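Local coordinates for uncharacterized conserved protein YndB, AHSA1/START domain (Micromonospora chersina, PDB 6V04) that is of unknown function but belongs to the START/Bet v1-like superfamily, binds metal ions and is involved in dynemicin biosynthesis, possibly as a cyclase or aromatase, at residues R15-V20 and T104-D109; C225-E230 and L238-Q243. All coordinates share one frame; numbering follows the deposited sequence. Where two conformers were deposited one is given.

Contact 1 (R15-V20 and T104-D109); sequences RVMVSV and TLTVDD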
ATOM      1  N   ARG A  15      -6.509  15.020   5.385  1.00 31.31           N
ATOM      2  CA  ARG A  15      -6.618  16.174   4.500  1.00 30.14           C
ATOM      3  C   ARG A  15      -5.225  16.739   4.290  1.00 31.69           C
ATOM      4  O   ARG A  15      -4.538  17.073   5.261  1.00 34.17           O
ATOM      5  CB  ARG A  15      -7.533  17.247   5.088  1.00 35.31           C
ATOM      6  CG  ARG A  15      -8.965  16.845   5.186  1.00 34.66           C
ATOM      7  CD  ARG A  15      -9.651  17.602   6.316  1.00 51.00           C
ATOM      8  NE  ARG A  15      -9.694  16.772   7.516  1.00 65.95           N
ATOM      9  CZ  ARG A  15      -9.537  17.212   8.758  1.00 67.98           C
ATOM     10  NH1 ARG A  15      -9.311  18.498   9.004  1.00 75.71           N
ATOM     11  NH2 ARG A  15      -9.597  16.349   9.763  1.00 64.93           N
ATOM     12  N   VAL A  16      -4.798  16.821   3.032  1.00 34.09           N
ATOM     13  CA  VAL A  16      -3.484  17.334   2.668  1.00 31.85           C
ATOM     14  C   VAL A  16      -3.673  18.335   1.537  1.00 32.97           C
ATOM     15  O   VAL A  16      -4.573  18.193   0.705  1.00 39.58           O
ATOM     16  CB  VAL A  16      -2.518  16.196   2.257  1.00 32.43           C
ATOM     17  CG1 VAL A  16      -1.330  16.735   1.486  1.00 47.11           C
ATOM     18  CG2 VAL A  16      -2.047  15.441   3.491  1.00 35.01           C
ATOM     19  N   MET A  17      -2.831  19.367   1.522  1.00 35.03           N
ATOM     20  CA  MET A  17      -2.899  20.404   0.505  1.00 35.79           C
ATOM     21  C   MET A  17      -1.499  20.710  -0.005  1.00 37.34           C
ATOM     22  O   MET A  17      -0.508  20.546   0.712  1.00 41.94           O
ATOM     23  CB  MET A  17      -3.537  21.709   1.043  1.00 36.90           C
ATOM     24  CG  MET A  17      -4.998  21.610   1.445  1.00 62.90           C
ATOM     25  SD  MET A  17      -5.260  20.935   3.100  1.00 83.83           S
ATOM     26  CE  MET A  17      -6.856  21.646   3.508  1.00 84.09           C
ATOM     27  N   VAL A  18      -1.426  21.149  -1.258  1.00 36.30           N
ATOM     28  CA  VAL A  18      -0.210  21.744  -1.799  1.00 36.77           C
ATOM     29  C   VAL A  18      -0.610  22.932  -2.664  1.00 38.68           C
ATOM     30  O   VAL A  18      -1.618  22.887  -3.376  1.00 37.60           O
ATOM     31  CB  VAL A  18       0.636  20.720  -2.594  1.00 35.90           C
ATOM     32  CG1 VAL A  18      -0.106  20.228  -3.833  1.00 35.42           C
ATOM     33  CG2 VAL A  18       1.988  21.320  -2.969  1.00 39.12           C
ATOM     34  N   SER A  19       0.167  24.005  -2.572  1.00 38.60           N
ATOM     35  CA  SER A  19       0.015  25.177  -3.419  1.00 41.00           C
ATOM     36  C   SER A  19       1.181  25.213  -4.393  1.00 41.24           C
ATOM     37  O   SER A  19       2.337  25.087  -3.978  1.00 45.73           O
ATOM     38  CB  SER A  19      -0.024  26.458  -2.588  1.00 46.98           C
ATOM     39  OG  SER A  19       0.020  27.599  -3.424  1.00 57.93           O
ATOM     40  N   VAL A  20       0.881  25.355  -5.682  1.00 39.60           N
ATOM     41  CA  VAL A  20       1.926  25.379  -6.707  1.00 39.61           C
ATOM     42  C   VAL A  20       1.754  26.598  -7.606  1.00 43.80           C
ATOM     43  O   VAL A  20       0.622  27.041  -7.853  1.00 44.73           O
ATOM     44  CB  VAL A  20       1.928  24.094  -7.548  1.00 39.34           C
ATOM     45  CG1 VAL A  20       2.289  22.877  -6.696  1.00 37.54           C
ATOM     46  CG2 VAL A  20       0.596  23.901  -8.247  1.00 39.37           C
ATOM     47  N   THR A 104      -4.135  25.546  -5.735  1.00 39.29           N
ATOM     48  CA  THR A 104      -4.104  24.651  -4.590  1.00 38.28           C
ATOM     49  C   THR A 104      -4.785  23.343  -4.954  1.00 31.45           C
ATOM     50  O   THR A 104      -5.901  23.347  -5.483  1.00 35.52           O
ATOM     51  CB  THR A 104      -4.786  25.276  -3.374  1.00 44.34           C
ATOM     52  OG1 THR A 104      -4.107  26.483  -3.007  1.00 43.83           O
ATOM     53  CG2 THR A 104      -4.767  24.305  -2.204  1.00 40.19           C
ATOM     54  N   LEU A 105      -4.116  22.234  -4.658  1.00 34.14           N
ATOM     55  CA  LEU A 105      -4.718  20.912  -4.723  1.00 33.37           C
ATOM     56  C   LEU A 105      -4.998  20.456  -3.298  1.00 29.89           C
ATOM     57  O   LEU A 105      -4.089  20.429  -2.464  1.00 32.46           O
ATOM     58  CB  LEU A 105      -3.800  19.915  -5.433  1.00 31.06           C
ATOM     59  CG  LEU A 105      -4.138  18.432  -5.263  1.00 29.26           C
ATOM     60  CD1 LEU A 105      -5.401  18.098  -5.995  1.00 35.76           C
ATOM     61  CD2 LEU A 105      -2.988  17.560  -5.763  1.00 32.48           C
ATOM     62  N   THR A 106      -6.248  20.100  -3.025  1.00 29.66           N
ATOM     63  CA  THR A 106      -6.657  19.571  -1.735  1.00 30.18           C
ATOM     64  C   THR A 106      -7.012  18.101  -1.900  1.00 27.72           C
ATOM     65  O   THR A 106      -7.853  17.757  -2.737  1.00 31.29           O
ATOM     66  CB  THR A 106      -7.861  20.345  -1.184  1.00 29.35           C
ATOM     67  OG1 THR A 106      -7.533  21.733  -1.079  1.00 31.47           O
ATOM     68  CG2 THR A 106      -8.277  19.823   0.188  1.00 29.74           C
ATOM     69  N   VAL A 107      -6.380  17.244  -1.100  1.00 28.70           N
ATOM     70  CA  VAL A 107      -6.641  15.811  -1.107  1.00 25.35           C
ATOM     71  C   VAL A 107      -7.408  15.452   0.152  1.00 27.38           C
ATOM     72  O   VAL A 107      -6.962  15.759   1.265  1.00 28.50           O
ATOM     73  CB  VAL A 107      -5.348  14.988  -1.174  1.00 28.78           C
ATOM     74  CG1 VAL A 107      -5.686  13.496  -1.102  1.00 27.17           C
ATOM     75  CG2 VAL A 107      -4.566  15.317  -2.440  1.00 29.71           C
ATOM     76  N   ASP A 108      -8.556  14.804  -0.029  1.00 25.89           N
ATOM     77  CA  ASP A 108      -9.335  14.201   1.041  1.00 25.53           C
ATOM     78  C   ASP A 108      -9.247  12.686   0.931  1.00 25.18           C
ATOM     79  O   ASP A 108      -9.397  12.137  -0.161  1.00 28.98           O
ATOM     80  CB  ASP A 108     -10.806  14.598   0.940  1.00 26.83           C
ATOM     81  CG  ASP A 108     -11.044  16.066   1.178  1.00 29.20           C
ATOM     82  OD1 ASP A 108     -10.681  16.558   2.263  1.00 29.42           O
ATOM     83  OD2 ASP A 108     -11.617  16.718   0.278  1.00 28.38           O
ATOM     84  N   ASP A 109      -9.035  12.006   2.059  1.00 23.32           N
ATOM     85  CA  ASP A 109      -8.971  10.542   2.078  1.00 25.39           C
ATOM     86  C   ASP A 109      -9.627  10.083   3.369  1.00 25.84           C
ATOM     87  O   ASP A 109      -9.076  10.306   4.450  1.00 26.68           O
ATOM     88  CB  ASP A 109      -7.518  10.051   1.981  1.00 22.61           C
ATOM     89  CG  ASP A 109      -7.389   8.537   1.944  1.00 25.56           C
ATOM     90  OD1 ASP A 109      -8.292   7.828   2.434  1.00 25.72           O
ATOM     91  OD2 ASP A 109      -6.339   8.041   1.435  1.00 25.93           O
TER
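Met-17 and Thr-106 share a first torsion: each puts an atom anti to its carbonyl carbon, CG in Met-17 (chi1 -65°) and OG1 in Thr-106 (chi1 -58°). The two side chains then run side by side in the same direction. Met-17 CG lies 3.6 Å from Thr-106 OG1, and the bend at chi2 brings Met-17 CE to 4.0 Å from Thr-106 CG2. On the same face, Arg-15 CG packs 3.4 Å from Asp-108 OD1. The charged groups themselves do not meet. Arg-15 turns its guanidinium away to a salt bridge with Asp-11, while Asp-108 OD1 accepts a hydrogen bond from Trp-13.

The other face carries Val-16, Val-18, Leu-105 and Val-107. Here Val-18 CG1 touches Leu-105 CB at 4.0 Å. Helix 116-139 covers this face through Leu-127, Val-130 and Leu-133.

The backbones pair antiparallel. Val-16 and Val-107 exchange two hydrogen bonds, and the one from Val-107 N to Val-16 O is short, 2.7 Å, and nearly straight. Val-18 and Leu-105 form the second such pair. Strand 14-20 is thus zipped as an edge strand onto strand 103-110, the first strand of the sheet joined to the last, as in the helix-grip fold. The chemistry implies a two-sided ribbon: aliphatic toward the long helix, mixed polar and methionine on the outer face.

Contact 2 (C225-E230 and L238-Q243); sequences CQVRTE and LSVSHQ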
ATOM      1  N   CYS A 225       9.111  -8.620  10.204  0.54 24.19           N
ATOM      2  CA  CYS A 225       7.696  -8.676   9.876  0.54 20.63           C
ATOM      3  C   CYS A 225       6.867  -8.544  11.139  0.54 23.29           C
ATOM      4  O   CYS A 225       7.135  -9.216  12.141  0.54 22.41           O
ATOM      5  CB  CYS A 225       7.355  -9.975   9.166  0.54 24.85           C
ATOM      6  SG  CYS A 225       5.632 -10.056   8.737  0.54 26.35           S
ATOM      7  N   GLN A 226       5.845  -7.699  11.062  1.00 27.82           N
ATOM      8  CA  GLN A 226       4.902  -7.481  12.147  1.00 28.28           C
ATOM      9  C   GLN A 226       3.503  -7.627  11.578  1.00 25.89           C
ATOM     10  O   GLN A 226       3.158  -6.952  10.604  1.00 25.34           O
ATOM     11  CB  GLN A 226       5.092  -6.097  12.766  1.00 31.18           C
ATOM     12  CG  GLN A 226       6.460  -5.864  13.368  1.00 39.02           C
ATOM     13  CD  GLN A 226       7.141  -4.628  12.815  1.00 75.53           C
ATOM     14  OE1 GLN A 226       6.491  -3.624  12.523  1.00 78.97           O
ATOM     15  NE2 GLN A 226       8.459  -4.700  12.655  1.00 80.31           N
ATOM     16  N   VAL A 227       2.705  -8.500  12.178  1.00 24.73           N
ATOM     17  CA  VAL A 227       1.310  -8.718  11.817  1.00 24.10           C
ATOM     18  C   VAL A 227       0.471  -8.428  13.058  1.00 25.05           C
ATOM     19  O   VAL A 227       0.818  -8.862  14.161  1.00 25.08           O
ATOM     20  CB  VAL A 227       1.080 -10.162  11.334  1.00 25.61           C
ATOM     21  CG1 VAL A 227      -0.378 -10.382  10.940  1.00 27.61           C
ATOM     22  CG2 VAL A 227       1.996 -10.488  10.174  1.00 25.94           C
ATOM     23  N   ARG A 228      -0.615  -7.688  12.887  1.00 24.47           N
ATOM     24  CA  ARG A 228      -1.447  -7.319  14.020  1.00 24.91           C
ATOM     25  C   ARG A 228      -2.905  -7.362  13.608  1.00 24.63           C
ATOM     26  O   ARG A 228      -3.238  -7.215  12.434  1.00 25.71           O
ATOM     27  CB  ARG A 228      -1.085  -5.922  14.540  1.00 27.77           C
ATOM     28  CG  ARG A 228       0.409  -5.689  14.658  1.00 54.01           C
ATOM     29  CD  ARG A 228       0.767  -4.644  15.701  1.00 71.99           C
ATOM     30  NE  ARG A 228       2.128  -4.146  15.508  1.00 87.93           N
ATOM     31  CZ  ARG A 228       3.232  -4.869  15.691  1.00 94.59           C
ATOM     32  NH1 ARG A 228       3.156  -6.140  16.067  1.00 94.43           N
ATOM     33  NH2 ARG A 228       4.422  -4.320  15.485  1.00 95.26           N
ATOM     34  N   THR A 229      -3.775  -7.556  14.592  1.00 27.20           N
ATOM     35  CA  THR A 229      -5.205  -7.402  14.388  1.00 29.07           C
ATOM     36  C   THR A 229      -5.727  -6.339  15.344  1.00 29.27           C
ATOM     37  O   THR A 229      -5.313  -6.268  16.503  1.00 31.27           O
ATOM     38  CB  THR A 229      -5.948  -8.728  14.589  1.00 29.28           C
ATOM     39  OG1 THR A 229      -5.554  -9.322  15.831  1.00 31.44           O
ATOM     40  CG2 THR A 229      -5.660  -9.671  13.454  1.00 31.20           C
ATOM     41  N   GLU A 230      -6.600  -5.479  14.830  1.00 26.87           N
ATOM     42  CA  GLU A 230      -7.223  -4.430  15.623  1.00 27.37           C
ATOM     43  C   GLU A 230      -8.730  -4.609  15.538  1.00 27.86           C
ATOM     44  O   GLU A 230      -9.282  -4.602  14.422  1.00 31.18           O
ATOM     45  CB  GLU A 230      -6.822  -3.039  15.127  1.00 30.16           C
ATOM     46  CG  GLU A 230      -7.527  -1.931  15.884  1.00 35.19           C
ATOM     47  CD  GLU A 230      -6.878  -0.569  15.723  1.00 55.60           C
ATOM     48  OE1 GLU A 230      -5.660  -0.508  15.457  1.00 67.01           O
ATOM     49  OE2 GLU A 230      -7.593   0.446  15.866  1.00 65.82           O
ATOM     50  N   LEU A 238      -6.805  -6.838   9.877  1.00 26.34           N
ATOM     51  CA  LEU A 238      -5.563  -7.588   9.845  1.00 27.67           C
ATOM     52  C   LEU A 238      -4.561  -6.792   9.028  1.00 23.93           C
ATOM     53  O   LEU A 238      -4.814  -6.502   7.858  1.00 24.41           O
ATOM     54  CB  LEU A 238      -5.814  -8.950   9.217  1.00 26.14           C
ATOM     55  CG  LEU A 238      -4.569  -9.763   8.902  1.00 24.74           C
ATOM     56  CD1 LEU A 238      -3.836 -10.125  10.174  1.00 26.64           C
ATOM     57  CD2 LEU A 238      -4.945 -11.017   8.116  1.00 29.39           C
ATOM     58  N   SER A 239      -3.447  -6.415   9.646  0.55 23.14           N
ATOM     59  CA  SER A 239      -2.441  -5.596   8.987  0.55 24.82           C
ATOM     60  C   SER A 239      -1.082  -6.280   9.045  0.55 23.30           C
ATOM     61  O   SER A 239      -0.761  -7.009   9.992  0.55 23.99           O
ATOM     62  CB  SER A 239      -2.346  -4.204   9.618  0.55 27.01           C
ATOM     63  OG  SER A 239      -1.850  -4.257  10.945  0.55 27.51           O
ATOM     64  N   VAL A 240      -0.283  -6.034   8.016  1.00 24.03           N
ATOM     65  CA  VAL A 240       1.076  -6.545   7.940  1.00 23.17           C
ATOM     66  C   VAL A 240       2.013  -5.394   7.632  1.00 22.14           C
ATOM     67  O   VAL A 240       1.658  -4.461   6.905  1.00 22.35           O
ATOM     68  CB  VAL A 240       1.236  -7.662   6.890  1.00 24.05           C
ATOM     69  CG1 VAL A 240       0.842  -7.178   5.507  1.00 26.21           C
ATOM     70  CG2 VAL A 240       2.688  -8.163   6.891  1.00 31.17           C
ATOM     71  N   SER A 241       3.205  -5.450   8.223  1.00 23.64           N
ATOM     72  CA  SER A 241       4.325  -4.588   7.869  1.00 24.79           C
ATOM     73  C   SER A 241       5.545  -5.476   7.709  1.00 22.99           C
ATOM     74  O   SER A 241       5.836  -6.285   8.597  1.00 26.23           O
ATOM     75  CB  SER A 241       4.580  -3.546   8.952  1.00 29.88           C
ATOM     76  OG  SER A 241       5.741  -2.777   8.673  1.00 34.59           O
ATOM     77  N   HIS A 242       6.270  -5.329   6.603  1.00 21.28           N
ATOM     78  CA  HIS A 242       7.473  -6.116   6.369  1.00 21.89           C
ATOM     79  C   HIS A 242       8.564  -5.159   5.909  1.00 20.04           C
ATOM     80  O   HIS A 242       8.473  -4.590   4.814  1.00 20.81           O
ATOM     81  CB  HIS A 242       7.190  -7.216   5.359  1.00 22.98           C
ATOM     82  CG  HIS A 242       8.217  -8.296   5.343  1.00 22.73           C
ATOM     83  ND1 HIS A 242       8.016  -9.499   4.702  1.00 23.62           N
ATOM     84  CD2 HIS A 242       9.454  -8.355   5.888  1.00 22.10           C
ATOM     85  CE1 HIS A 242       9.094 -10.248   4.840  1.00 24.14           C
ATOM     86  NE2 HIS A 242       9.982  -9.582   5.560  1.00 23.92           N
ATOM     87  N   GLN A 243       9.572  -4.969   6.753  1.00 20.98           N
ATOM     88  CA  GLN A 243      10.574  -3.923   6.589  1.00 21.78           C
ATOM     89  C   GLN A 243      11.970  -4.513   6.415  1.00 22.67           C
ATOM     90  O   GLN A 243      12.234  -5.662   6.782  1.00 21.85           O
ATOM     91  CB  GLN A 243      10.591  -2.982   7.795  1.00 24.07           C
ATOM     92  CG  GLN A 243       9.299  -2.196   7.977  1.00 26.46           C
ATOM     93  CD  GLN A 243       9.329  -1.292   9.193  1.00 40.66           C
ATOM     94  OE1 GLN A 243      10.012  -1.573  10.172  1.00 45.13           O
ATOM     95  NE2 GLN A 243       8.579  -0.201   9.135  1.00 56.69           N
TER
HETATM   96  O   HOH W   1       1.376  -4.689  11.368  1.00 38.54           O
HETATM   97  O   HOH W   2      -4.275  -4.071  12.375  1.00 32.11           O
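Cys-225 to Glu-230 and Leu-238 to Gln-243 form the two arms of an antiparallel beta hairpin in the second seven-stranded sheet, which has the strand order of a helix-grip fold. Four backbone hydrogen bonds join them. Gln-226 and Ser-241 exchange two, each 2.8 Å between N and O. Arg-228 and Ser-239 exchange the other two. Weaker CA-H...O contacts fill the non-hydrogen-bonded positions, as from Val-227 CA to Ser-239 O.

Apolar contacts gather on the face of Cys-225, Val-227, Leu-238 and Val-240. Leu-238 CD1 sits between two residues of the facing strand, 3.6 Å from Val-227 CG1 and 3.8 Å from Thr-229 CG2. Val-240 CG2 is anti to its backbone N. This methyl faces Val-227 CG2, at 4.1 Å, and, in the conformer given, Cys-225 SG. Helix 252-277 packs over this face, with Trp-266 against Cys-225, Val-227 and Val-240.

One aromatic contact ends the row. Cys-225 CB lies over a face of the His-242 ring in a CH-pi contact, 4.3 Å from the centroid and 13° off the ring normal. The ring is fixed at both nitrogens: ND1 bonds to Trp-266 and NE2 to Thr-223 OG1.

The opposite face is polar and hydrated. Gln-226, Arg-228, Ser-239 and Ser-241 start their side chains on it. Ser-239 has two conformers, so its water bridges are not certain to persist. In the conformer given, Ser-239 OG is hydrogen-bonded to two waters. One water donates to Gln-226 O. The other is 2.8 Å from Ser-239 OG and donates a weak bond to Arg-228 O.

How the contacts relate
The contacts lie in two sheets of the same strand order but pair different neighbours. Strands 103-110 and 236-243 hold the matching place. Contact 1 joins strands 14-20 and 103-110, brought together across some 80 intervening residues. Contact 2 joins strands 223-230 and 236-243, which are sequence neighbours in a hairpin. Their centres are 29 Å apart, on opposite sides of the chain's centre, and they do not touch. Both are partly buried, with an apolar face under a long helix. Contact 1 lies at a sheet edge, and its helix-facing side chains are aliphatic. Contact 2 lies further in and adds a buried histidine held by tryptophan, while waters mark its polar face.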